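Local coordinates for Lin1944 protein (Listeria innocua, PDB 3D7L), which is of unproven function but probably acts as an oxidoreductase of the short-chain dehydrogenase/reductase (SDR) family, built on a Rossmann-type fold, at residues A32-H35 and V41-T44; E28-T31 and G37-T40; K51-V56 and I94-L99; D102-N105 and S109-L112. All coordinates share one frame; numbering follows the deposited sequence.

Contact 1 of 4, residues A32-H35 and V41-T44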
ATOM      1  N   ALA D  32     -21.446  -5.077  11.386  1.00 28.12           N
ATOM      2  CA  ALA D  32     -21.546  -5.328   9.967  1.00 28.69           C
ATOM      3  C   ALA D  32     -20.567  -6.416   9.558  1.00 29.45           C
ATOM      4  O   ALA D  32     -19.486  -6.526  10.114  1.00 29.80           O
ATOM      5  CB  ALA D  32     -21.261  -4.058   9.197  1.00 29.15           C
ATOM      6  N   GLY D  33     -20.950  -7.220   8.582  1.00 30.00           N
ATOM      7  CA  GLY D  33     -20.055  -8.264   8.064  1.00 30.48           C
ATOM      8  C   GLY D  33     -20.608  -8.796   6.763  1.00 30.47           C
ATOM      9  O   GLY D  33     -21.665  -8.347   6.296  1.00 30.72           O
ATOM     10  N   ARG D  34     -19.920  -9.771   6.177  1.00 31.08           N
ATOM     11  CA  ARG D  34     -20.369 -10.348   4.908  1.00 31.20           C
ATOM     12  C   ARG D  34     -21.662 -11.162   5.050  1.00 32.05           C
ATOM     13  O   ARG D  34     -22.624 -11.009   4.269  1.00 31.82           O
ATOM     14  CB  ARG D  34     -19.269 -11.228   4.316  1.00 30.85           C
ATOM     15  CG  ARG D  34     -19.630 -11.833   2.964  1.00 29.80           C
ATOM     16  CD  ARG D  34     -19.745 -10.785   1.864  1.00 29.37           C
ATOM     17  NE  ARG D  34     -20.642 -11.255   0.816  1.00 31.66           N
ATOM     18  CZ  ARG D  34     -20.297 -12.094  -0.155  1.00 31.75           C
ATOM     19  NH1 ARG D  34     -19.052 -12.558  -0.223  1.00 33.10           N
ATOM     20  NH2 ARG D  34     -21.196 -12.478  -1.050  1.00 29.81           N
ATOM     21  N   HIS D  35     -21.664 -12.042   6.043  1.00 32.51           N
ATOM     22  CA  HIS D  35     -22.774 -12.954   6.239  1.00 32.95           C
ATOM     23  C   HIS D  35     -23.415 -12.775   7.620  1.00 32.60           C
ATOM     24  O   HIS D  35     -24.334 -13.497   7.983  1.00 32.91           O
ATOM     25  CB  HIS D  35     -22.282 -14.396   6.043  1.00 33.48           C
ATOM     26  CG  HIS D  35     -21.840 -14.693   4.646  1.00 34.57           C
ATOM     27  ND1 HIS D  35     -20.530 -14.980   4.327  1.00 37.58           N
ATOM     28  CD2 HIS D  35     -22.527 -14.727   3.480  1.00 36.06           C
ATOM     29  CE1 HIS D  35     -20.432 -15.192   3.027  1.00 38.04           C
ATOM     30  NE2 HIS D  35     -21.628 -15.043   2.488  1.00 37.37           N
ATOM     31  N   VAL D  41     -22.473  -6.336   4.377  1.00 26.77           N
ATOM     32  CA  VAL D  41     -21.661  -5.622   3.389  1.00 26.16           C
ATOM     33  C   VAL D  41     -20.651  -6.598   2.757  1.00 25.88           C
ATOM     34  O   VAL D  41     -20.065  -7.431   3.443  1.00 25.11           O
ATOM     35  CB  VAL D  41     -20.972  -4.329   3.994  1.00 25.86           C
ATOM     36  CG1 VAL D  41     -19.951  -4.668   5.088  1.00 25.00           C
ATOM     37  CG2 VAL D  41     -20.336  -3.441   2.894  1.00 26.48           C
ATOM     38  N   ASP D  42     -20.544  -6.543   1.434  1.00 25.89           N
ATOM     39  CA  ASP D  42     -19.421  -7.129   0.702  1.00 26.19           C
ATOM     40  C   ASP D  42     -18.501  -5.960   0.367  1.00 25.95           C
ATOM     41  O   ASP D  42     -18.823  -5.150  -0.525  1.00 25.60           O
ATOM     42  CB  ASP D  42     -19.885  -7.821  -0.588  1.00 26.20           C
ATOM     43  CG  ASP D  42     -18.730  -8.417  -1.380  1.00 27.22           C
ATOM     44  OD1 ASP D  42     -17.558  -8.132  -1.051  1.00 31.71           O
ATOM     45  OD2 ASP D  42     -18.990  -9.166  -2.344  1.00 29.69           O
ATOM     46  N   ILE D  43     -17.371  -5.875   1.082  1.00 26.30           N
ATOM     47  CA  ILE D  43     -16.466  -4.739   0.958  1.00 26.43           C
ATOM     48  C   ILE D  43     -15.729  -4.750  -0.373  1.00 27.22           C
ATOM     49  O   ILE D  43     -15.107  -3.733  -0.723  1.00 28.45           O
ATOM     50  CB  ILE D  43     -15.419  -4.642   2.118  1.00 26.19           C
ATOM     51  CG1 ILE D  43     -14.389  -5.783   2.030  1.00 25.85           C
ATOM     52  CG2 ILE D  43     -16.116  -4.512   3.498  1.00 26.69           C
ATOM     53  CD1 ILE D  43     -13.240  -5.733   3.081  1.00 27.00           C
ATOM     54  N   THR D  44     -15.744  -5.884  -1.076  1.00 27.00           N
ATOM     55  CA  THR D  44     -15.166  -5.941  -2.443  1.00 27.72           C
ATOM     56  C   THR D  44     -16.100  -5.342  -3.503  1.00 28.75           C
ATOM     57  O   THR D  44     -15.712  -5.181  -4.674  1.00 29.65           O
ATOM     58  CB  THR D  44     -14.764  -7.358  -2.899  1.00 27.04           C
ATOM     59  OG1 THR D  44     -15.931  -8.082  -3.269  1.00 27.06           O
ATOM     60  CG2 THR D  44     -13.996  -8.120  -1.815  1.00 27.28           C
TER
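Gly-33 and Arg-34, following on from Ala-32 of strand 28-33, meet Val-41 and Asp-42 at the start of the loop that leads into helix 46-56. The contact lies toward the C-terminal end of strand 28-33, beside the edge strand 39-40 of the Rossmann-type sheet of the SDR fold; in that family the loop after the second strand generally lies near the adenosine half of the cofactor, although no cofactor is seen here. One backbone bond joins the segments: Val-41 N donates to Gly-33 O at 2.9 Å. Alongside it, Arg-34 CA sends a C-H toward Val-41 O at 3.3 Å. The apolar part is slight, Ala-32 CB standing 4.4 Å from Val-41 CG1, and Met-52 of helix 46-56 packs on both residues. Charge makes up the third component. Arg-34, with CG anti to the backbone N (chi1 -178°), runs alongside Asp-42, and their guanidinium and carboxylate planes are stacked, only 16° apart. With OD2 over the guanidinium centre and no N-H aimed at it, the 4.0 Å between Arg-34 NH1 and Asp-42 OD2 marks attraction of charges and not a salt bridge. His-35 NE2 lies over the opposite guanidinium face. The other carboxylate oxygen closes an Asx turn: Asp-42 OD1 accepts from Thr-44 N at 2.9 Å and, from the same face of its plane, from Thr-44 OG1 at 2.8 Å.

Contact 2 of 4, residues E28-T31 and G37-T40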
ATOM      1  N   GLU D  28     -23.293   2.681  21.489  1.00 30.92           N
ATOM      2  CA  GLU D  28     -24.090   1.806  20.637  1.00 32.22           C
ATOM      3  C   GLU D  28     -23.221   1.280  19.494  1.00 31.12           C
ATOM      4  O   GLU D  28     -22.678   2.064  18.719  1.00 31.33           O
ATOM      5  CB  GLU D  28     -25.295   2.558  20.053  1.00 31.86           C
ATOM      6  CG  GLU D  28     -26.207   1.702  19.127  1.00 34.77           C
ATOM      7  CD  GLU D  28     -27.390   2.493  18.526  1.00 35.78           C
ATOM      8  OE1 GLU D  28     -27.361   3.746  18.569  1.00 40.31           O
ATOM      9  OE2 GLU D  28     -28.351   1.864  18.004  1.00 40.60           O
ATOM     10  N   VAL D  29     -23.076  -0.040  19.398  1.00 30.93           N
ATOM     11  CA  VAL D  29     -22.321  -0.641  18.291  1.00 30.44           C
ATOM     12  C   VAL D  29     -23.297  -1.298  17.315  1.00 30.50           C
ATOM     13  O   VAL D  29     -24.067  -2.184  17.688  1.00 31.85           O
ATOM     14  CB  VAL D  29     -21.293  -1.703  18.762  1.00 30.29           C
ATOM     15  CG1 VAL D  29     -20.479  -2.275  17.553  1.00 29.79           C
ATOM     16  CG2 VAL D  29     -20.369  -1.142  19.809  1.00 30.31           C
ATOM     17  N   ILE D  30     -23.258  -0.844  16.070  1.00 30.00           N
ATOM     18  CA  ILE D  30     -23.956  -1.467  14.968  1.00 29.27           C
ATOM     19  C   ILE D  30     -22.931  -2.368  14.285  1.00 28.37           C
ATOM     20  O   ILE D  30     -21.866  -1.905  13.885  1.00 27.73           O
ATOM     21  CB  ILE D  30     -24.399  -0.400  13.958  1.00 29.68           C
ATOM     22  CG1 ILE D  30     -25.232   0.690  14.654  1.00 30.71           C
ATOM     23  CG2 ILE D  30     -25.140  -1.063  12.756  1.00 30.41           C
ATOM     24  CD1 ILE D  30     -25.640   1.794  13.718  1.00 31.43           C
ATOM     25  N   THR D  31     -23.244  -3.648  14.154  1.00 27.57           N
ATOM     26  CA  THR D  31     -22.267  -4.580  13.607  1.00 27.99           C
ATOM     27  C   THR D  31     -22.510  -4.772  12.123  1.00 27.71           C
ATOM     28  O   THR D  31     -23.643  -4.653  11.660  1.00 27.75           O
ATOM     29  CB  THR D  31     -22.282  -5.944  14.329  1.00 27.86           C
ATOM     30  OG1 THR D  31     -23.562  -6.555  14.164  1.00 27.25           O
ATOM     31  CG2 THR D  31     -21.954  -5.796  15.847  1.00 28.98           C
ATOM     32  N   GLY D  37     -24.218  -9.749  11.095  1.00 30.14           N
ATOM     33  CA  GLY D  37     -24.337  -8.365  11.540  1.00 28.90           C
ATOM     34  C   GLY D  37     -25.709  -7.704  11.449  1.00 28.74           C
ATOM     35  O   GLY D  37     -26.578  -8.148  10.697  1.00 27.12           O
ATOM     36  N   ASP D  38     -25.889  -6.625  12.218  1.00 29.00           N
ATOM     37  CA  ASP D  38     -27.053  -5.730  12.076  1.00 29.46           C
ATOM     38  C   ASP D  38     -27.234  -5.267  10.616  1.00 29.26           C
ATOM     39  O   ASP D  38     -28.342  -5.088  10.150  1.00 29.40           O
ATOM     40  CB  ASP D  38     -26.893  -4.488  12.968  1.00 30.16           C
ATOM     41  CG  ASP D  38     -26.792  -4.831  14.458  1.00 31.70           C
ATOM     42  OD1 ASP D  38     -27.610  -5.649  14.938  1.00 33.75           O
ATOM     43  OD2 ASP D  38     -25.891  -4.285  15.149  1.00 32.97           O
ATOM     44  N   VAL D  39     -26.135  -5.033   9.910  1.00 29.14           N
ATOM     45  CA  VAL D  39     -26.215  -4.690   8.497  1.00 29.45           C
ATOM     46  C   VAL D  39     -25.157  -5.554   7.845  1.00 28.97           C
ATOM     47  O   VAL D  39     -24.175  -5.917   8.505  1.00 29.81           O
ATOM     48  CB  VAL D  39     -25.985  -3.158   8.256  1.00 29.85           C
ATOM     49  CG1 VAL D  39     -26.313  -2.774   6.834  1.00 30.36           C
ATOM     50  CG2 VAL D  39     -26.912  -2.322   9.151  1.00 31.40           C
ATOM     51  N   THR D  40     -25.351  -5.939   6.589  1.00 27.59           N
ATOM     52  CA  THR D  40     -24.315  -6.715   5.902  1.00 27.51           C
ATOM     53  C   THR D  40     -23.665  -5.908   4.779  1.00 27.07           C
ATOM     54  O   THR D  40     -24.228  -4.926   4.308  1.00 26.82           O
ATOM     55  CB  THR D  40     -24.794  -8.100   5.385  1.00 27.00           C
ATOM     56  OG1 THR D  40     -25.871  -7.943   4.449  1.00 29.33           O
ATOM     57  CG2 THR D  40     -25.246  -8.991   6.548  1.00 27.25           C
TER
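Thr-31 and Asp-38 grip each other reciprocally, each side chain bonding to the other's backbone N. The rotamer of Thr-31 (chi1 62°) sets OG1 between its own N and carbonyl carbon and turns CG2 anti to that carbon; from there OG1 accepts from Asp-38 N at 3.0 Å along a nearly straight N-H. Asp-38 has its CG anti to the carbonyl carbon (chi1 -61°), which brings the carboxylate alongside the edge of strand 28-33, next to Thr-31 N. OD2 then receives Thr-31 N at 2.9 Å, on the anti side of the carboxylate and moderately out of its plane. A weak bond of 3.4 Å from Thr-31 OG1 to the same OD2 completes the exchange, so that OG1 both accepts and donates and two donors converge on one carboxylate oxygen. As acceptor for a strand N-H, OD2 holds a position comparable to that of a carbonyl on a neighbouring strand. The setting is the edge of the parallel Rossmann-type sheet, where the short strand 39-40 joins strand 28-33 after a tight loop without a helix. One main-chain bond starts this pairing, from Val-39 N to Thr-31 O at 3.1 Å. Beside it, Ile-30 CG2 lies 3.9 Å from Asp-38 CB, the two side chains crossing at about a right angle, and 4.2 Å from Val-39 CG2. Gly-37, at a phi of 119°, brings its CA to 3.3 Å from Thr-31 OG1.

Contact 3 of 4, residues K51-V56 and I94-L99; sequences KMYEQV and INLVLL
Tyr-53, Leu-96 and Leu-99 carry most of this contact between helix 46-56 and helix 79-100, both of which pack on the same side of the Rossmann-type sheet. The axes of the two segments pass 11.3 Å apart at 52°, a wide spacing that the long tyrosine side chain bridges. With CG anti to the carbonyl carbon (chi1 -78°), the ring reaches across until OH donates to Leu-96 O at 2.7 Å, tilted from the carbonyl plane. Leu-96 also lends its CB, 3.6 Å from Tyr-53 OH. The ring passes obliquely by Leu-99, with Tyr-53 CD2 3.5 Å from Leu-99 O and Tyr-53 CE2 4.3 Å from Leu-99 CB. On one face of the ring, the selenomethionine at Met-52 bends at its last torsion and lays CE over the centre of the Tyr-53 ring, 4.0 Å from Leu-96 CD2. Farther out, Leu-99 packs against Pro-79 of the second subunit, so the same helix also serves the dimer. The buried phenol hydroxyl thus has a main-chain carbonyl as its acceptor, while CE of Met-52 covers one face of the ring.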
ATOM      1  N   LYS D  51     -24.840   0.777  -0.265  1.00 30.40           N
ATOM      2  CA  LYS D  51     -26.107   0.329   0.326  1.00 31.65           C
ATOM      3  C   LYS D  51     -26.005   0.238   1.849  1.00 30.89           C
ATOM      4  O   LYS D  51     -26.906   0.686   2.567  1.00 30.70           O
ATOM      5  CB  LYS D  51     -26.546  -1.025  -0.238  1.00 32.13           C
ATOM      6  CG  LYS D  51     -27.957  -1.047  -0.804  1.00 36.12           C
ATOM      7  CD  LYS D  51     -29.052  -0.991   0.265  1.00 39.49           C
ATOM      8  CE  LYS D  51     -30.400  -0.633  -0.372  1.00 42.98           C
ATOM      9  NZ  LYS D  51     -31.059  -1.752  -1.164  1.00 45.35           N
HETATM   10  N   MSE D  52     -24.909  -0.342   2.338  1.00 30.38           N
HETATM   11  CA  MSE D  52     -24.683  -0.427   3.778  1.00 30.66           C
HETATM   12  C   MSE D  52     -24.795   0.948   4.426  1.00 29.15           C
HETATM   13  O   MSE D  52     -25.523   1.113   5.397  1.00 28.45           O
HETATM   14  CB  MSE D  52     -23.347  -1.090   4.111  1.00 30.55           C
HETATM   15  CG  MSE D  52     -23.046  -1.096   5.625  1.00 30.76           C
HETATM   16 SE   MSE D  52     -21.212  -1.395   6.061  0.65 34.87          SE
HETATM   17  CE  MSE D  52     -20.415   0.187   5.302  1.00 30.65           C
ATOM     18  N   TYR D  53     -24.099   1.932   3.868  1.00 28.88           N
ATOM     19  CA  TYR D  53     -24.102   3.286   4.430  1.00 28.94           C
ATOM     20  C   TYR D  53     -25.468   4.005   4.368  1.00 29.17           C
ATOM     21  O   TYR D  53     -25.781   4.805   5.264  1.00 29.01           O
ATOM     22  CB  TYR D  53     -23.001   4.149   3.789  1.00 28.64           C
ATOM     23  CG  TYR D  53     -21.597   3.884   4.310  1.00 29.29           C
ATOM     24  CD1 TYR D  53     -21.330   3.826   5.693  1.00 28.67           C
ATOM     25  CD2 TYR D  53     -20.526   3.708   3.421  1.00 28.19           C
ATOM     26  CE1 TYR D  53     -20.025   3.584   6.165  1.00 28.22           C
ATOM     27  CE2 TYR D  53     -19.234   3.466   3.887  1.00 26.77           C
ATOM     28  CZ  TYR D  53     -18.988   3.414   5.254  1.00 27.50           C
ATOM     29  OH  TYR D  53     -17.690   3.180   5.687  1.00 28.53           O
ATOM     30  N   GLU D  54     -26.262   3.735   3.325  1.00 29.26           N
ATOM     31  CA  GLU D  54     -27.657   4.220   3.259  1.00 31.68           C
ATOM     32  C   GLU D  54     -28.491   3.600   4.379  1.00 31.19           C
ATOM     33  O   GLU D  54     -29.240   4.301   5.065  1.00 30.77           O
ATOM     34  CB  GLU D  54     -28.337   3.869   1.928  1.00 31.61           C
ATOM     35  CG  GLU D  54     -27.722   4.459   0.666  1.00 34.66           C
ATOM     36  CD  GLU D  54     -28.322   3.846  -0.622  1.00 35.49           C
ATOM     37  OE1 GLU D  54     -27.569   3.617  -1.617  1.00 40.50           O
ATOM     38  OE2 GLU D  54     -29.546   3.571  -0.630  1.00 40.29           O
ATOM     39  N   GLN D  55     -28.358   2.283   4.550  1.00 30.95           N
ATOM     40  CA  GLN D  55     -29.030   1.588   5.632  1.00 32.12           C
ATOM     41  C   GLN D  55     -28.659   2.174   7.000  1.00 31.59           C
ATOM     42  O   GLN D  55     -29.537   2.477   7.790  1.00 30.22           O
ATOM     43  CB  GLN D  55     -28.767   0.071   5.573  1.00 32.14           C
ATOM     44  CG  GLN D  55     -29.656  -0.687   4.547  1.00 35.18           C
ATOM     45  CD  GLN D  55     -29.313  -2.197   4.377  1.00 35.70           C
ATOM     46  OE1 GLN D  55     -30.214  -3.032   4.222  1.00 40.28           O
ATOM     47  NE2 GLN D  55     -28.021  -2.534   4.382  1.00 40.02           N
ATOM     48  N   VAL D  56     -27.356   2.360   7.242  1.00 31.72           N
ATOM     49  CA  VAL D  56     -26.838   2.763   8.555  1.00 32.45           C
ATOM     50  C   VAL D  56     -27.168   4.204   8.981  1.00 32.54           C
ATOM     51  O   VAL D  56     -27.366   4.452  10.165  1.00 32.63           O
ATOM     52  CB  VAL D  56     -25.304   2.538   8.654  1.00 31.94           C
ATOM     53  CG1 VAL D  56     -24.764   3.113   9.939  1.00 33.50           C
ATOM     54  CG2 VAL D  56     -24.982   1.064   8.582  1.00 31.76           C
ATOM     55  N   ILE D  94     -10.135   0.836   2.089  1.00 26.32           N
ATOM     56  CA  ILE D  94     -10.001   2.216   1.621  1.00 25.89           C
ATOM     57  C   ILE D  94     -11.328   2.755   1.094  1.00 26.51           C
ATOM     58  O   ILE D  94     -11.720   3.896   1.416  1.00 27.60           O
ATOM     59  CB  ILE D  94      -8.779   2.394   0.667  1.00 25.71           C
ATOM     60  CG1 ILE D  94      -7.480   2.336   1.523  1.00 26.17           C
ATOM     61  CG2 ILE D  94      -8.858   3.724  -0.087  1.00 23.74           C
ATOM     62  CD1 ILE D  94      -6.201   2.159   0.784  1.00 28.63           C
ATOM     63  N   ASN D  95     -12.046   1.909   0.360  1.00 26.26           N
ATOM     64  CA  ASN D  95     -13.376   2.242  -0.135  1.00 26.39           C
ATOM     65  C   ASN D  95     -14.359   2.516   0.980  1.00 26.64           C
ATOM     66  O   ASN D  95     -15.210   3.400   0.846  1.00 27.02           O
ATOM     67  CB  ASN D  95     -13.884   1.189  -1.137  1.00 26.59           C
ATOM     68  CG  ASN D  95     -13.160   1.290  -2.493  1.00 27.27           C
ATOM     69  OD1 ASN D  95     -12.436   2.244  -2.727  1.00 28.73           O
ATOM     70  ND2 ASN D  95     -13.342   0.303  -3.361  1.00 25.64           N
ATOM     71  N   LEU D  96     -14.233   1.821   2.111  1.00 26.79           N
ATOM     72  CA  LEU D  96     -15.089   2.180   3.255  1.00 26.83           C
ATOM     73  C   LEU D  96     -14.869   3.630   3.679  1.00 26.90           C
ATOM     74  O   LEU D  96     -15.789   4.279   4.180  1.00 26.94           O
ATOM     75  CB  LEU D  96     -14.879   1.256   4.451  1.00 26.42           C
ATOM     76  CG  LEU D  96     -15.170  -0.231   4.331  1.00 27.49           C
ATOM     77  CD1 LEU D  96     -14.645  -0.871   5.599  1.00 28.56           C
ATOM     78  CD2 LEU D  96     -16.666  -0.583   4.093  1.00 26.74           C
ATOM     79  N   VAL D  97     -13.645   4.127   3.507  1.00 27.14           N
ATOM     80  CA  VAL D  97     -13.336   5.535   3.788  1.00 26.79           C
ATOM     81  C   VAL D  97     -13.851   6.423   2.648  1.00 27.14           C
ATOM     82  O   VAL D  97     -14.580   7.395   2.897  1.00 27.57           O
ATOM     83  CB  VAL D  97     -11.821   5.756   4.018  1.00 26.84           C
ATOM     84  CG1 VAL D  97     -11.497   7.220   4.064  1.00 26.43           C
ATOM     85  CG2 VAL D  97     -11.356   5.029   5.280  1.00 25.88           C
ATOM     86  N   LEU D  98     -13.505   6.088   1.405  1.00 25.75           N
ATOM     87  CA  LEU D  98     -13.937   6.935   0.287  1.00 26.72           C
ATOM     88  C   LEU D  98     -15.463   7.078   0.206  1.00 26.51           C
ATOM     89  O   LEU D  98     -15.966   8.116  -0.223  1.00 28.02           O
ATOM     90  CB  LEU D  98     -13.382   6.443  -1.061  1.00 25.52           C
ATOM     91  CG  LEU D  98     -11.853   6.289  -1.127  1.00 25.68           C
ATOM     92  CD1 LEU D  98     -11.457   5.821  -2.489  1.00 26.22           C
ATOM     93  CD2 LEU D  98     -11.119   7.590  -0.781  1.00 26.00           C
ATOM     94  N   LEU D  99     -16.189   6.035   0.582  1.00 26.14           N
ATOM     95  CA  LEU D  99     -17.668   6.051   0.501  1.00 26.23           C
ATOM     96  C   LEU D  99     -18.390   6.429   1.817  1.00 26.48           C
ATOM     97  O   LEU D  99     -19.590   6.692   1.806  1.00 25.88           O
ATOM     98  CB  LEU D  99     -18.190   4.725  -0.064  1.00 25.71           C
ATOM     99  CG  LEU D  99     -17.656   4.354  -1.458  1.00 26.36           C
ATOM    100  CD1 LEU D  99     -17.854   2.884  -1.793  1.00 25.23           C
ATOM    101  CD2 LEU D  99     -18.223   5.238  -2.573  1.00 25.30           C
TER

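Contact 4 of 4, residues D102-N105 and S109-L112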
ATOM      1  N   ASP D 102     -19.320  10.886   4.269  1.00 31.91           N
ATOM      2  CA  ASP D 102     -20.626  11.522   4.318  1.00 33.14           C
ATOM      3  C   ASP D 102     -21.526  10.900   5.396  1.00 32.84           C
ATOM      4  O   ASP D 102     -22.523  11.498   5.795  1.00 33.21           O
ATOM      5  CB  ASP D 102     -21.301  11.486   2.930  1.00 34.33           C
ATOM      6  CG  ASP D 102     -20.905  12.675   2.043  1.00 37.57           C
ATOM      7  OD1 ASP D 102     -20.517  13.733   2.588  1.00 42.62           O
ATOM      8  OD2 ASP D 102     -21.004  12.578   0.793  1.00 41.48           O
ATOM      9  N   SER D 103     -21.142   9.722   5.888  1.00 32.16           N
ATOM     10  CA  SER D 103     -21.860   9.065   6.971  1.00 31.54           C
ATOM     11  C   SER D 103     -21.343   9.410   8.357  1.00 31.28           C
ATOM     12  O   SER D 103     -21.917   8.963   9.340  1.00 30.88           O
ATOM     13  CB  SER D 103     -21.829   7.549   6.796  1.00 31.29           C
ATOM     14  OG  SER D 103     -22.635   7.184   5.694  1.00 31.76           O
ATOM     15  N   LEU D 104     -20.260  10.178   8.445  1.00 30.10           N
ATOM     16  CA  LEU D 104     -19.735  10.514   9.755  1.00 29.62           C
ATOM     17  C   LEU D 104     -20.243  11.840  10.258  1.00 29.68           C
ATOM     18  O   LEU D 104     -20.295  12.830   9.514  1.00 29.23           O
ATOM     19  CB  LEU D 104     -18.205  10.520   9.777  1.00 29.65           C
ATOM     20  CG  LEU D 104     -17.491   9.181   9.921  1.00 28.48           C
ATOM     21  CD1 LEU D 104     -16.027   9.478   9.963  1.00 22.72           C
ATOM     22  CD2 LEU D 104     -17.943   8.420  11.203  1.00 26.82           C
ATOM     23  N   ASN D 105     -20.614  11.844  11.534  1.00 29.30           N
ATOM     24  CA  ASN D 105     -20.928  13.069  12.225  1.00 29.25           C
ATOM     25  C   ASN D 105     -19.670  13.951  12.354  1.00 29.54           C
ATOM     26  O   ASN D 105     -18.532  13.468  12.246  1.00 28.20           O
ATOM     27  CB  ASN D 105     -21.533  12.757  13.597  1.00 28.86           C
ATOM     28  CG  ASN D 105     -22.987  12.277  13.513  1.00 30.58           C
ATOM     29  OD1 ASN D 105     -23.770  12.735  12.672  1.00 30.11           O
ATOM     30  ND2 ASN D 105     -23.353  11.365  14.407  1.00 32.41           N
ATOM     31  N   SER D 109     -14.677   9.702  13.469  1.00 26.52           N
ATOM     32  CA  SER D 109     -13.384   9.092  13.106  1.00 26.68           C
ATOM     33  C   SER D 109     -13.532   7.818  12.293  1.00 26.61           C
ATOM     34  O   SER D 109     -14.557   7.147  12.397  1.00 26.35           O
ATOM     35  CB  SER D 109     -12.574   8.760  14.367  1.00 26.28           C
ATOM     36  OG  SER D 109     -13.161   7.675  15.066  1.00 26.95           O
ATOM     37  N   PHE D 110     -12.492   7.495  11.500  1.00 26.86           N
ATOM     38  CA  PHE D 110     -12.295   6.169  10.900  1.00 26.26           C
ATOM     39  C   PHE D 110     -11.168   5.436  11.638  1.00 26.10           C
ATOM     40  O   PHE D 110     -10.165   6.046  11.980  1.00 27.34           O
ATOM     41  CB  PHE D 110     -11.860   6.277   9.430  1.00 26.37           C
ATOM     42  CG  PHE D 110     -12.914   6.772   8.503  1.00 26.77           C
ATOM     43  CD1 PHE D 110     -13.876   5.909   7.994  1.00 25.45           C
ATOM     44  CD2 PHE D 110     -12.933   8.107   8.100  1.00 27.00           C
ATOM     45  CE1 PHE D 110     -14.858   6.357   7.116  1.00 23.82           C
ATOM     46  CE2 PHE D 110     -13.926   8.561   7.208  1.00 26.23           C
ATOM     47  CZ  PHE D 110     -14.864   7.677   6.716  1.00 26.28           C
ATOM     48  N   THR D 111     -11.314   4.131  11.863  1.00 25.40           N
ATOM     49  CA  THR D 111     -10.181   3.316  12.324  1.00 24.87           C
ATOM     50  C   THR D 111     -10.043   2.104  11.406  1.00 25.77           C
ATOM     51  O   THR D 111     -11.004   1.362  11.225  1.00 26.83           O
ATOM     52  CB  THR D 111     -10.328   2.855  13.754  1.00 23.89           C
ATOM     53  OG1 THR D 111     -10.682   3.966  14.567  1.00 23.69           O
ATOM     54  CG2 THR D 111      -9.044   2.226  14.270  1.00 22.96           C
ATOM     55  N   LEU D 112      -8.850   1.911  10.836  1.00 26.64           N
ATOM     56  CA  LEU D 112      -8.626   0.820   9.867  1.00 27.88           C
ATOM     57  C   LEU D 112      -7.629  -0.201  10.403  1.00 27.93           C
ATOM     58  O   LEU D 112      -6.814   0.135  11.247  1.00 27.64           O
ATOM     59  CB  LEU D 112      -8.134   1.405   8.544  1.00 26.58           C
ATOM     60  CG  LEU D 112      -9.108   1.830   7.440  1.00 30.34           C
ATOM     61  CD1 LEU D 112     -10.558   2.194   7.874  1.00 28.79           C
ATOM     62  CD2 LEU D 112      -8.473   2.920   6.513  1.00 30.09           C
TER
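Leu-104 reaches from the short strand 104-105 to Ser-109 and Phe-110 near the start of strand 108-113. The nearest CA pair, Leu-104 and Ser-109, is 7.3 Å apart, and the contact is carried by the leucine side chain. Its CB, directed toward strand 108-113, stops short of it. With CG anti to the carbonyl carbon (chi1 -81°), the next atom advances until CG is 4.3 Å from Ser-109 O. The branches then part round that oxygen: CD2 comes to 3.8 Å and CD1 to 3.7 Å from Ser-109 O, both van der Waals contacts against a carbonyl. CD1 continues the extended line of the chain (chi2 -178°) and ends over one face of the Phe-110 ring, 3.9 Å from its centroid and 23° off the normal, a CH-pi contact. It is displaced toward the rim, with Phe-110 CE2 the closest carbon at 3.6 Å. Ring and leucine are both buried. On the backbone of the same leucine, Lys-58 NZ and Arg-148 NH2 hydrogen-bond to Leu-104 O. Strand 59-64, helix 79-100 and strand 108-113 make a beta-alpha-beta unit, with strand 104-105 in the connection: Ile-62 of the first strand touches both Leu-104 and Phe-110, Val-97 of the helix packs on the phenylalanine, and Ile-152 of strand 151-157 meets it from the next strand of the sheet.

All four contacts belong to one Rossmann-type domain and reach its sheet or the helices on it. Contacts 1 and 2 are successive steps along strand 28-33, their centres about 11 Å apart. Helix 46-56 ties both to contact 3: the selenium of Met-52 lies 3.6 Å from Val-41 CB, and Val-39 CG2 is 3.9 Å from Val-56 CG2. Contact 4 is closest to contact 3, centres about 9 Å apart, with Leu-96 O 3.7 Å from Phe-110 CE1, but does not touch contact 1 (nearest atoms about 10 Å) or contact 2 (about 9 Å). By family resemblance, contact 1 probably lies nearest the cofactor site, whereas helix 79-100 of contact 3 faces the second subunit.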